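Local atomic coordinates of nucleoporin NUP170 (PDB entry 5HAX), a protein that probably serves as a scaffold nucleoporin of the nuclear pore complex, pairing an N-terminal beta-propeller with an alpha-helical C-terminal region. Residues G69-K74 and A86-S90; T411-K415 and G460-A464; L602-V608 and L712-E718; Q647-P652 and Q666-L672. One frame throughout, in Å; residues are numbered along the deposited sequence.

Interaction 1. Residues G69-K74 and A86-S90; sequences GEVFTK and ASIDS
Thr73 and Ile88 form a non-hydrogen-bonded antiparallel pair with CA atoms 4.7 Å apart; the ladder goes on through the hydrogen-bonded pair Lys74 and Ser87 on one side and ends on the other at Asp89 N, which donates to Phe72 O at 2.9 Å. Within the Lys74-Ser87 pair, Ser87 N to Lys74 O measures 2.9 Å and Lys74 N to Ser87 O 3.1 Å, the latter bent to 143° at the hydrogen. Thr73 and Ile88 share one face of the sheet, toward helix 60-67, whose Leu66 and His65 they touch. On the other face Ser87 OG lies 3.4 Å from Lys74 CB. Beyond the end of strand 83-88, Asp89 turns back to the residues that lead into strand 73-78. Its CG stands anti to the carbonyl carbon (chi1 -63°), which swings the carboxylate toward residues 70-72. OD1 accepts from Phe72 N at 3.3 Å, nearly along its C-O axis, and weakly from Val71 N, while OD2 takes a weak bond from Glu70 N at 3.4 Å. Asp89 was modelled in two conformers, so its carboxylate bonds are less certain than the backbone ones. Ser87 and Ile88 belong to the second strand of a propeller blade whose first strand is 73-78. One acidic group thus gathers three successive amides at the entry to the blade, although Glu70 OE1, 4.2 Å from Asp89 OD2, probably makes that position less favourable for a charge.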
loop_
_atom_site.group_PDB
_atom_site.type_symbol
_atom_site.label_atom_id
_atom_site.label_comp_id
_atom_site.label_asym_id
_atom_site.label_seq_id
_atom_site.Cartn_x
_atom_site.Cartn_y
_atom_site.Cartn_z
ATOM N N GLY A 69 -19.901 -29.089 10.793
ATOM C CA GLY A 69 -20.506 -28.689 9.534
ATOM C C GLY A 69 -21.144 -29.876 8.838
ATOM O O GLY A 69 -20.516 -30.926 8.669
ATOM N N GLU A 70 -22.399 -29.707 8.427
ATOM C CA GLU A 70 -23.146 -30.781 7.791
ATOM C C GLU A 70 -22.889 -30.864 6.291
ATOM O O GLU A 70 -22.787 -31.970 5.748
ATOM C CB GLU A 70 -24.645 -30.598 8.049
ATOM C CG GLU A 70 -25.082 -30.992 9.452
ATOM C CD GLU A 70 -26.540 -30.665 9.729
ATOM O OE1 GLU A 70 -27.155 -29.937 8.921
ATOM O OE2 GLU A 70 -27.071 -31.139 10.757
ATOM N N VAL A 71 -22.773 -29.722 5.609
ATOM C CA VAL A 71 -22.684 -29.710 4.151
ATOM C C VAL A 71 -21.559 -28.797 3.670
ATOM O O VAL A 71 -20.770 -29.188 2.802
ATOM C CB VAL A 71 -24.030 -29.288 3.529
ATOM C CG1 VAL A 71 -23.934 -29.250 2.007
ATOM C CG2 VAL A 71 -25.139 -30.240 3.965
ATOM N N PHE A 72 -21.473 -27.581 4.212
ATOM C CA PHE A 72 -20.629 -26.557 3.610
ATOM C C PHE A 72 -20.049 -25.628 4.669
ATOM O O PHE A 72 -20.744 -25.233 5.610
ATOM C CB PHE A 72 -21.433 -25.752 2.582
ATOM C CG PHE A 72 -20.595 -24.858 1.716
ATOM C CD1 PHE A 72 -19.727 -25.395 0.780
ATOM C CD2 PHE A 72 -20.687 -23.480 1.827
ATOM C CE1 PHE A 72 -18.957 -24.574 -0.022
ATOM C CE2 PHE A 72 -19.921 -22.653 1.026
ATOM C CZ PHE A 72 -19.055 -23.202 0.100
ATOM N N THR A 73 -18.771 -25.277 4.496
ATOM C CA THR A 73 -18.087 -24.309 5.344
ATOM C C THR A 73 -17.197 -23.425 4.478
ATOM O O THR A 73 -16.863 -23.772 3.342
ATOM C CB THR A 73 -17.237 -24.988 6.428
ATOM O OG1 THR A 73 -16.186 -25.744 5.813
ATOM C CG2 THR A 73 -18.091 -25.907 7.291
ATOM N N LYS A 74 -16.802 -22.279 5.033
ATOM C CA LYS A 74 -15.986 -21.322 4.295
ATOM C C LYS A 74 -15.338 -20.343 5.268
ATOM O O LYS A 74 -15.944 -19.978 6.278
ATOM C CB LYS A 74 -16.830 -20.564 3.264
ATOM C CG LYS A 74 -16.019 -19.759 2.268
ATOM C CD LYS A 74 -16.859 -19.368 1.062
ATOM C CE LYS A 74 -16.056 -18.555 0.055
ATOM N NZ LYS A 74 -14.793 -19.236 -0.356
ATOM N N ALA A 86 -16.005 -16.981 9.540
ATOM C CA ALA A 86 -16.228 -18.369 9.172
ATOM C C ALA A 86 -17.725 -18.585 9.038
ATOM O O ALA A 86 -18.489 -18.191 9.924
ATOM C CB ALA A 86 -15.644 -19.326 10.217
ATOM N N SER A 87 -18.141 -19.192 7.930
ATOM C CA SER A 87 -19.532 -19.560 7.714
ATOM C C SER A 87 -19.672 -21.072 7.820
ATOM O O SER A 87 -18.844 -21.818 7.289
ATOM C CB SER A 87 -20.035 -19.075 6.351
ATOM O OG SER A 87 -19.405 -19.768 5.287
ATOM N N ILE A 88 -20.710 -21.516 8.526
ATOM C CA ILE A 88 -21.033 -22.934 8.667
ATOM C C ILE A 88 -22.498 -23.088 8.286
ATOM O O ILE A 88 -23.386 -22.666 9.038
ATOM C CB ILE A 88 -20.778 -23.460 10.087
ATOM C CG1 ILE A 88 -19.312 -23.256 10.478
ATOM C CG2 ILE A 88 -21.136 -24.936 10.183
ATOM C CD1 ILE A 88 -19.062 -21.997 11.266
ATOM N N ASP A 89 -22.751 -23.694 7.126
ATOM C CA ASP A 89 -24.101 -23.836 6.596
ATOM C C ASP A 89 -24.794 -22.477 6.547
ATOM O O ASP A 89 -24.386 -21.604 5.775
ATOM C CB ASP A 89 -24.897 -24.843 7.431
ATOM C CG ASP A 89 -24.306 -26.241 7.374
ATOM O OD1 ASP A 89 -23.854 -26.655 6.284
ATOM O OD2 ASP A 89 -24.289 -26.924 8.418
ATOM N N SER A 90 -25.828 -22.277 7.365
ATOM C CA SER A 90 -26.588 -21.031 7.383
ATOM C C SER A 90 -26.162 -20.091 8.508
ATOM O O SER A 90 -26.886 -19.132 8.802
ATOM C CB SER A 90 -28.083 -21.334 7.509
ATOM O OG SER A 90 -28.360 -22.064 8.692
#

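Interaction 2. Residues T411-K415 and G460-A464; sequences TGRIK and GNELA
Two first torsions turn Thr411 and Glu462 toward one another. In Thr411 chi1 is -54°, placing OG1 anti to the carbonyl carbon and sending CG2 to the opposite side from the backbone N; in Glu462 chi1 of -66° followed by an extended chain carries the carboxylate out beside that hydroxyl. Thr411 OG1 donates to Glu462 OE2 at 2.6 Å, using the anti lone pair, the one turned away from the other carboxylate oxygen. The same hydroxyl is an acceptor too: a water lies 2.9 Å from Thr411 OG1 and donates to it, and the water's other proton goes to Gly460 O at 2.7 Å, so the hydroxyl is tied to the loop directly and through solvent. The methyl makes the apolar half of the contact, with Thr411 CG2 4.2 Å from Leu463 CG. A valine here would keep the bulk but lose the hydroxyl, which would probably leave the water and Glu462 OE2 each short of a partner. One helical turn on, Lys415 CD rests 3.6 Å from Leu463 CD1; the lysine chain, extended to CE and bent at its last torsion, passes the leucine on the way to a salt bridge with Glu524. In the loop itself Asn461 OD1 accepts from Ala464 N as an Asx motif, while its ND2 bonds the backbone O of Asp20. Glu462 is also held by Arg487 of strand 481-487 and Tyr390 of strand 390-395, while Asp20 of helix 5-20 and Arg597 of helix 586-599 flank Lys415, where propeller strands meet the alpha-helical region.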
loop_
_atom_site.group_PDB
_atom_site.type_symbol
_atom_site.label_atom_id
_atom_site.label_comp_id
_atom_site.label_asym_id
_atom_site.label_seq_id
_atom_site.Cartn_x
_atom_site.Cartn_y
_atom_site.Cartn_z
ATOM N N THR A 411 13.411 -1.354 -5.346
ATOM C CA THR A 411 13.281 0.099 -5.390
ATOM C C THR A 411 14.641 0.783 -5.412
ATOM O O THR A 411 14.836 1.772 -6.128
ATOM C CB THR A 411 12.463 0.580 -4.192
ATOM O OG1 THR A 411 11.214 -0.121 -4.156
ATOM C CG2 THR A 411 12.199 2.080 -4.275
ATOM N N GLY A 412 15.598 0.266 -4.641
ATOM C CA GLY A 412 16.917 0.878 -4.603
ATOM C C GLY A 412 17.629 0.820 -5.942
ATOM O O GLY A 412 18.246 1.799 -6.370
ATOM N N ARG A 413 17.554 -0.326 -6.621
ATOM C CA ARG A 413 18.219 -0.461 -7.913
ATOM C C ARG A 413 17.469 0.300 -9.000
ATOM O O ARG A 413 18.089 0.884 -9.895
ATOM C CB ARG A 413 18.350 -1.937 -8.279
ATOM C CG ARG A 413 19.330 -2.213 -9.410
ATOM C CD ARG A 413 19.470 -3.706 -9.682
ATOM N NE ARG A 413 19.677 -4.476 -8.457
ATOM C CZ ARG A 413 20.853 -4.643 -7.858
ATOM N NH1 ARG A 413 21.950 -4.092 -8.361
ATOM N NH2 ARG A 413 20.932 -5.363 -6.745
ATOM N N ILE A 414 16.136 0.308 -8.936
ATOM C CA ILE A 414 15.340 1.027 -9.929
ATOM C C ILE A 414 15.610 2.525 -9.841
ATOM O O ILE A 414 15.658 3.225 -10.860
ATOM C CB ILE A 414 13.842 0.713 -9.740
ATOM C CG1 ILE A 414 13.562 -0.761 -10.060
ATOM C CG2 ILE A 414 12.982 1.617 -10.625
ATOM C CD1 ILE A 414 12.151 -1.211 -9.712
ATOM N N LYS A 415 15.779 3.041 -8.623
ATOM C CA LYS A 415 15.967 4.475 -8.440
ATOM C C LYS A 415 17.325 4.937 -8.957
ATOM O O LYS A 415 17.442 6.053 -9.475
ATOM C CB LYS A 415 15.805 4.829 -6.960
ATOM C CG LYS A 415 15.994 6.302 -6.636
ATOM C CD LYS A 415 15.620 6.593 -5.191
ATOM C CE LYS A 415 15.852 8.055 -4.834
ATOM N NZ LYS A 415 17.301 8.407 -4.817
ATOM N N GLY A 460 5.991 4.869 -6.742
ATOM C CA GLY A 460 6.527 3.657 -6.152
ATOM C C GLY A 460 7.758 3.854 -5.292
ATOM O O GLY A 460 8.468 2.887 -5.002
ATOM N N ASN A 461 8.023 5.088 -4.862
ATOM C CA ASN A 461 9.266 5.407 -4.157
ATOM C C ASN A 461 9.137 5.011 -2.686
ATOM O O ASN A 461 8.805 5.815 -1.811
ATOM C CB ASN A 461 9.604 6.883 -4.313
ATOM C CG ASN A 461 11.032 7.194 -3.914
ATOM O OD1 ASN A 461 11.693 6.392 -3.255
ATOM N ND2 ASN A 461 11.515 8.364 -4.308
ATOM N N GLU A 462 9.427 3.734 -2.417
ATOM C CA GLU A 462 9.422 3.236 -1.042
ATOM C C GLU A 462 10.399 4.006 -0.165
ATOM O O GLU A 462 10.128 4.251 1.017
ATOM C CB GLU A 462 9.790 1.755 -1.007
ATOM C CG GLU A 462 8.805 0.802 -1.644
ATOM C CD GLU A 462 9.183 -0.640 -1.375
ATOM O OE1 GLU A 462 8.528 -1.279 -0.526
ATOM O OE2 GLU A 462 10.151 -1.128 -1.993
ATOM N N LEU A 463 11.561 4.364 -0.718
ATOM C CA LEU A 463 12.597 5.010 0.079
ATOM C C LEU A 463 12.105 6.332 0.648
ATOM O O LEU A 463 12.437 6.692 1.783
ATOM C CB LEU A 463 13.846 5.222 -0.776
ATOM C CG LEU A 463 14.466 3.932 -1.318
ATOM C CD1 LEU A 463 15.439 4.234 -2.443
ATOM C CD2 LEU A 463 15.159 3.170 -0.201
ATOM N N ALA A 464 11.287 7.054 -0.118
ATOM C CA ALA A 464 10.858 8.387 0.282
ATOM C C ALA A 464 9.907 8.357 1.472
ATOM O O ALA A 464 9.857 9.325 2.241
ATOM C CB ALA A 464 10.194 9.088 -0.901
HETATM O O HOH W 1 9.013 0.451 -5.939
#

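Interaction 3. Residues L602-V608 and L712-E718; sequences LWKAKVV and LKDLTYE
Tyr717 is sandwiched between two aliphatic groups: Leu602 CG stands 4.0 Å from the ring centroid over one face, and Val607 CG2 4.1 Å from it over the opposite face, both close to the ring normal. Its hydroxyl shares a water with Val607 O. Trp603 and Glu718 meet in a further CH-pi contact. Glu718 CB sits 3.7 Å from the centroid of the Trp603 five-membered ring, and the glutamate runs on across the indole with its carboxylate plane tilted 33° from the ring plane. With Glu718 CG anti to the backbone N (chi1 174°) and the chain extended, OE2 reaches Lys604 NZ at 2.9 Å in a salt bridge made on the syn side, the two chains lying side by side. Asn14 of helix 5-20 bonds to both Glu718 OE1 and Trp603 NE1. An alanine in place of Glu718 would keep CB over the indole but would probably leave Lys604 without its counter-charge, Asn14 short of a partner, and a gap where CG lay against NE1 and CE2. Further along, the side chains of Val608 and Leu712 cross at about a right angle, CG2 against CG. The backbones meet at a single bridge, Lys606 with Thr716, flanked by Val607 N donating to Leu715 O at 2.9 Å and Tyr717 N to Ala605 O at 3.1 Å; separately, Glu718 N donates to Trp603 O at 2.9 Å. Thr716 is the N-cap of helix 717-722: its side chain caps a backbone N just past Glu718, and Gln719 bonds back to Thr716 N, as in a capping box.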
loop_
_atom_site.group_PDB
_atom_site.type_symbol
_atom_site.label_atom_id
_atom_site.label_comp_id
_atom_site.label_asym_id
_atom_site.label_seq_id
_atom_site.Cartn_x
_atom_site.Cartn_y
_atom_site.Cartn_z
ATOM N N LEU A 602 4.798 18.035 4.659
ATOM C CA LEU A 602 4.559 19.384 5.164
ATOM C C LEU A 602 4.914 20.467 4.156
ATOM O O LEU A 602 4.111 21.369 3.905
ATOM C CB LEU A 602 5.380 19.608 6.440
ATOM C CG LEU A 602 4.651 19.620 7.780
ATOM C CD1 LEU A 602 3.775 18.393 7.933
ATOM C CD2 LEU A 602 5.668 19.700 8.909
ATOM N N TRP A 603 6.107 20.366 3.567
ATOM C CA TRP A 603 6.759 21.456 2.850
ATOM C C TRP A 603 5.808 22.280 1.984
ATOM O O TRP A 603 5.609 23.476 2.226
ATOM C CB TRP A 603 7.887 20.863 2.000
ATOM C CG TRP A 603 8.901 21.855 1.542
ATOM C CD1 TRP A 603 9.055 22.342 0.280
ATOM C CD2 TRP A 603 9.914 22.476 2.341
ATOM N NE1 TRP A 603 10.103 23.228 0.240
ATOM C CE2 TRP A 603 10.647 23.329 1.494
ATOM C CE3 TRP A 603 10.275 22.392 3.689
ATOM C CZ2 TRP A 603 11.717 24.095 1.949
ATOM C CZ3 TRP A 603 11.338 23.155 4.141
ATOM C CH2 TRP A 603 12.045 23.995 3.273
ATOM N N LYS A 604 5.215 21.658 0.968
ATOM C CA LYS A 604 4.382 22.375 0.010
ATOM C C LYS A 604 2.927 22.488 0.446
ATOM O O LYS A 604 2.124 23.083 -0.281
ATOM C CB LYS A 604 4.456 21.692 -1.360
ATOM C CG LYS A 604 5.830 21.760 -2.013
ATOM C CD LYS A 604 6.186 23.180 -2.429
ATOM C CE LYS A 604 7.549 23.236 -3.097
ATOM N NZ LYS A 604 7.868 24.602 -3.589
ATOM N N ALA A 605 2.569 21.948 1.606
ATOM C CA ALA A 605 1.194 21.996 2.072
ATOM C C ALA A 605 0.870 23.353 2.687
ATOM O O ALA A 605 1.727 24.012 3.283
ATOM C CB ALA A 605 0.940 20.897 3.103
ATOM N N LYS A 606 -0.385 23.768 2.529
ATOM C CA LYS A 606 -0.884 24.938 3.235
ATOM C C LYS A 606 -0.935 24.656 4.731
ATOM O O LYS A 606 -1.210 23.536 5.164
ATOM C CB LYS A 606 -2.278 25.319 2.736
ATOM C CG LYS A 606 -2.378 25.570 1.239
ATOM C CD LYS A 606 -1.582 26.792 0.815
ATOM C CE LYS A 606 -1.845 27.139 -0.642
ATOM N NZ LYS A 606 -0.972 28.245 -1.121
ATOM N N VAL A 607 -0.667 25.690 5.530
ATOM C CA VAL A 607 -0.671 25.511 6.979
ATOM C C VAL A 607 -2.093 25.303 7.491
ATOM O O VAL A 607 -2.327 24.478 8.383
ATOM C CB VAL A 607 0.005 26.708 7.673
ATOM C CG1 VAL A 607 -0.016 26.525 9.186
ATOM C CG2 VAL A 607 1.435 26.874 7.177
ATOM N N VAL A 608 -3.062 26.036 6.937
ATOM C CA VAL A 608 -4.415 26.070 7.475
ATOM C C VAL A 608 -5.423 25.743 6.381
ATOM O O VAL A 608 -5.128 25.799 5.185
ATOM C CB VAL A 608 -4.748 27.442 8.105
ATOM C CG1 VAL A 608 -3.825 27.720 9.278
ATOM C CG2 VAL A 608 -4.645 28.553 7.066
ATOM N N LEU A 712 -2.441 34.453 5.268
ATOM C CA LEU A 712 -2.560 33.224 6.043
ATOM C C LEU A 712 -3.284 32.140 5.257
ATOM O O LEU A 712 -3.045 30.948 5.481
ATOM C CB LEU A 712 -3.296 33.508 7.352
ATOM C CG LEU A 712 -3.596 32.299 8.240
ATOM C CD1 LEU A 712 -2.309 31.598 8.644
ATOM C CD2 LEU A 712 -4.383 32.731 9.463
ATOM N N LYS A 713 -4.167 32.534 4.337
ATOM C CA LYS A 713 -4.932 31.562 3.564
ATOM C C LYS A 713 -4.015 30.684 2.723
ATOM O O LYS A 713 -4.179 29.458 2.683
ATOM C CB LYS A 713 -5.937 32.293 2.675
ATOM C CG LYS A 713 -7.237 31.545 2.433
ATOM C CD LYS A 713 -8.134 32.292 1.448
ATOM C CE LYS A 713 -8.665 33.601 2.025
ATOM N NZ LYS A 713 -9.569 33.388 3.191
ATOM N N ASP A 714 -3.039 31.294 2.047
ATOM C CA ASP A 714 -2.153 30.595 1.123
ATOM C C ASP A 714 -0.727 30.495 1.664
ATOM O O ASP A 714 0.233 30.403 0.894
ATOM C CB ASP A 714 -2.172 31.284 -0.242
ATOM C CG ASP A 714 -2.103 32.795 -0.138
ATOM O OD1 ASP A 714 -1.431 33.298 0.787
ATOM O OD2 ASP A 714 -2.728 33.477 -0.978
ATOM N N LEU A 715 -0.575 30.507 2.988
ATOM C CA LEU A 715 0.727 30.302 3.605
ATOM C C LEU A 715 1.072 28.818 3.611
ATOM O O LEU A 715 0.302 27.997 4.120
ATOM C CB LEU A 715 0.737 30.844 5.034
ATOM C CG LEU A 715 1.974 30.483 5.866
ATOM C CD1 LEU A 715 3.200 31.224 5.351
ATOM C CD2 LEU A 715 1.741 30.758 7.342
ATOM N N THR A 716 2.230 28.479 3.056
ATOM C CA THR A 716 2.740 27.116 3.078
ATOM C C THR A 716 3.751 26.954 4.209
ATOM O O THR A 716 4.242 27.927 4.786
ATOM C CB THR A 716 3.392 26.754 1.740
ATOM O OG1 THR A 716 4.598 27.507 1.571
ATOM C CG2 THR A 716 2.446 27.038 0.581
ATOM N N TYR A 717 4.059 25.695 4.525
ATOM C CA TYR A 717 5.084 25.423 5.527
ATOM C C TYR A 717 6.460 25.849 5.033
ATOM O O TYR A 717 7.285 26.331 5.819
ATOM C CB TYR A 717 5.080 23.943 5.901
ATOM C CG TYR A 717 4.088 23.599 6.988
ATOM C CD1 TYR A 717 4.405 23.789 8.327
ATOM C CD2 TYR A 717 2.835 23.086 6.678
ATOM C CE1 TYR A 717 3.504 23.477 9.327
ATOM C CE2 TYR A 717 1.926 22.771 7.672
ATOM C CZ TYR A 717 2.266 22.969 8.994
ATOM O OH TYR A 717 1.368 22.657 9.989
ATOM N N GLU A 718 6.725 25.680 3.735
ATOM C CA GLU A 718 7.982 26.158 3.165
ATOM C C GLU A 718 8.173 27.645 3.438
ATOM O O GLU A 718 9.249 28.078 3.867
ATOM C CB GLU A 718 8.015 25.887 1.661
ATOM C CG GLU A 718 9.228 26.482 0.956
ATOM C CD GLU A 718 9.197 26.287 -0.546
ATOM O OE1 GLU A 718 10.259 26.452 -1.183
ATOM O OE2 GLU A 718 8.114 25.987 -1.090
HETATM O O HOH W 2 -1.201 22.382 9.231
HETATM O O HOH W 3 -2.177 28.012 4.853
#

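Interaction 4. Residues Q647-P652 and Q666-L672; sequences QGLAPP and QKEHQAL
Gly648 meets the long helix 663-694 at close quarters, its CA 4.8 Å from that of His669, before the loop diverges toward Pro652, whose CA is 7.0 Å from that of Gln666. At Gly648 the backbone has a positive phi of 100°, a conformation in which a CB would be jammed against the carbonyl oxygen of Gln647 and would also run into Leu672 CD1, so both backbone and contact call for glycine. Leu672 CD1 lies 3.6 Å from Gly648 CA and lies against the loop backbone. The piece 647-652 belongs to the irregular connection between helix 622-640 and helix 663-694 in the alpha-helical part of the protein, so the loop folds back along the helix it leads into. One turn before Leu672, His669 has CG anti to the backbone N (chi1 178°), which brings its imidazole up against the loop backbone. His669 ND1 donates to Gly648 O at 3.0 Å, a bent bond of 139° with the acceptor somewhat out of the ring plane. Leu649 O lies at the ring edge, 3.3 Å from His669 CE1, and Pro652 CD approaches the ring obliquely in an off-centre CH-pi contact, 4.3 Å from the centroid. On the buried side of the helix the Glu668 carboxylate bonds to Ser585, and both Glu668 and Leu672 touch His588 of helix 586-599.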
loop_
_atom_site.group_PDB
_atom_site.type_symbol
_atom_site.label_atom_id
_atom_site.label_comp_id
_atom_site.label_asym_id
_atom_site.label_seq_id
_atom_site.Cartn_x
_atom_site.Cartn_y
_atom_site.Cartn_z
ATOM N N GLN A 647 32.818 15.199 10.029
ATOM C CA GLN A 647 33.499 16.153 9.164
ATOM C C GLN A 647 32.517 17.203 8.659
ATOM O O GLN A 647 31.405 16.874 8.235
ATOM C CB GLN A 647 34.147 15.433 7.981
ATOM C CG GLN A 647 35.132 14.334 8.362
ATOM C CD GLN A 647 34.465 12.982 8.546
ATOM O OE1 GLN A 647 33.287 12.898 8.894
ATOM N NE2 GLN A 647 35.220 11.915 8.306
ATOM N N GLY A 648 32.933 18.470 8.705
ATOM C CA GLY A 648 32.170 19.572 8.170
ATOM C C GLY A 648 31.387 20.356 9.206
ATOM O O GLY A 648 31.093 21.536 8.979
ATOM N N LEU A 649 31.037 19.732 10.332
ATOM C CA LEU A 649 30.292 20.440 11.369
ATOM C C LEU A 649 31.161 21.498 12.035
ATOM O O LEU A 649 30.805 22.682 12.070
ATOM C CB LEU A 649 29.755 19.447 12.401
ATOM C CG LEU A 649 28.749 18.408 11.894
ATOM C CD1 LEU A 649 28.223 17.583 13.056
ATOM C CD2 LEU A 649 27.593 19.062 11.150
ATOM N N ALA A 650 32.306 21.090 12.575
ATOM C CA ALA A 650 33.248 22.049 13.121
ATOM C C ALA A 650 33.884 22.855 11.987
ATOM O O ALA A 650 34.002 22.369 10.859
ATOM C CB ALA A 650 34.330 21.340 13.929
ATOM N N PRO A 651 34.302 24.088 12.257
ATOM C CA PRO A 651 34.813 24.947 11.185
ATOM C C PRO A 651 36.205 24.520 10.756
ATOM O O PRO A 651 37.039 24.160 11.602
ATOM C CB PRO A 651 34.827 26.340 11.829
ATOM C CG PRO A 651 35.019 26.070 13.279
ATOM C CD PRO A 651 34.315 24.769 13.563
ATOM N N PRO A 652 36.505 24.544 9.445
ATOM C CA PRO A 652 37.849 24.201 8.969
ATOM C C PRO A 652 38.851 25.336 9.166
ATOM O O PRO A 652 38.919 25.899 10.260
ATOM C CB PRO A 652 37.628 23.921 7.481
ATOM C CG PRO A 652 36.470 24.775 7.114
ATOM C CD PRO A 652 35.582 24.819 8.327
ATOM N N GLN A 666 35.182 24.482 2.685
ATOM C CA GLN A 666 34.495 25.716 3.048
ATOM C C GLN A 666 33.009 25.626 2.726
ATOM O O GLN A 666 32.155 25.829 3.596
ATOM C CB GLN A 666 35.134 26.902 2.321
ATOM C CG GLN A 666 36.162 27.654 3.147
ATOM C CD GLN A 666 35.536 28.409 4.303
ATOM O OE1 GLN A 666 34.349 28.739 4.274
ATOM N NE2 GLN A 666 36.330 28.684 5.330
ATOM N N LYS A 667 32.681 25.322 1.468
ATOM C CA LYS A 667 31.281 25.233 1.071
ATOM C C LYS A 667 30.596 24.034 1.711
ATOM O O LYS A 667 29.376 24.054 1.915
ATOM C CB LYS A 667 31.174 25.165 -0.453
ATOM C CG LYS A 667 31.761 26.378 -1.168
ATOM C CD LYS A 667 31.017 27.660 -0.810
ATOM C CE LYS A 667 31.592 28.868 -1.536
ATOM N NZ LYS A 667 30.894 30.132 -1.167
ATOM N N GLU A 668 31.356 22.987 2.035
ATOM C CA GLU A 668 30.806 21.879 2.810
ATOM C C GLU A 668 30.333 22.365 4.174
ATOM O O GLU A 668 29.232 22.024 4.624
ATOM C CB GLU A 668 31.863 20.783 2.957
ATOM C CG GLU A 668 31.436 19.555 3.764
ATOM C CD GLU A 668 30.544 18.601 2.988
ATOM O OE1 GLU A 668 30.329 18.815 1.776
ATOM O OE2 GLU A 668 30.057 17.624 3.598
ATOM N N HIS A 669 31.156 23.176 4.844
ATOM C CA HIS A 669 30.773 23.737 6.135
ATOM C C HIS A 669 29.571 24.665 6.001
ATOM O O HIS A 669 28.649 24.622 6.823
ATOM C CB HIS A 669 31.964 24.479 6.742
ATOM C CG HIS A 669 31.668 25.141 8.050
ATOM N ND1 HIS A 669 31.724 24.473 9.255
ATOM C CD2 HIS A 669 31.319 26.416 8.346
ATOM C CE1 HIS A 669 31.421 25.305 10.234
ATOM N NE2 HIS A 669 31.171 26.491 9.710
ATOM N N GLN A 670 29.563 25.511 4.967
ATOM C CA GLN A 670 28.444 26.427 4.763
ATOM C C GLN A 670 27.156 25.671 4.468
ATOM O O GLN A 670 26.090 26.016 4.993
ATOM C CB GLN A 670 28.760 27.392 3.620
ATOM C CG GLN A 670 29.957 28.292 3.870
ATOM C CD GLN A 670 30.401 29.024 2.619
ATOM O OE1 GLN A 670 29.579 29.421 1.791
ATOM N NE2 GLN A 670 31.709 29.200 2.469
ATOM N N ALA A 671 27.231 24.642 3.621
ATOM C CA ALA A 671 26.042 23.871 3.273
ATOM C C ALA A 671 25.476 23.159 4.494
ATOM O O ALA A 671 24.270 23.214 4.758
ATOM C CB ALA A 671 26.376 22.868 2.169
ATOM N N LEU A 672 26.338 22.478 5.254
ATOM C CA LEU A 672 25.883 21.796 6.460
ATOM C C LEU A 672 25.310 22.783 7.467
ATOM O O LEU A 672 24.313 22.491 8.137
ATOM C CB LEU A 672 27.036 21.005 7.077
ATOM C CG LEU A 672 27.546 19.823 6.247
ATOM C CD1 LEU A 672 28.837 19.276 6.832
ATOM C CD2 LEU A 672 26.496 18.727 6.159
HETATM O O HOH W 4 30.626 16.270 5.550
#

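Overall arrangement
The four contacts are spread over the chain without touching. Interaction 1 lies at the far end, its centre about 33 Å from that of the chain and about 45 Å from that of interaction 2; interactions 3 and 4 lie across the chain's centre from it, their centres about 55 and 70 Å from its own. Interaction 2 is the most central, with nearest atoms about 10 Å from interaction 3 and about 18 Å from interaction 4. Helix 5-20 supplies residues to both interaction 2 and interaction 3, and helix 586-599 to both interaction 2 and interaction 4. In sequence, interaction 4 is nested inside the loop closed by interaction 3.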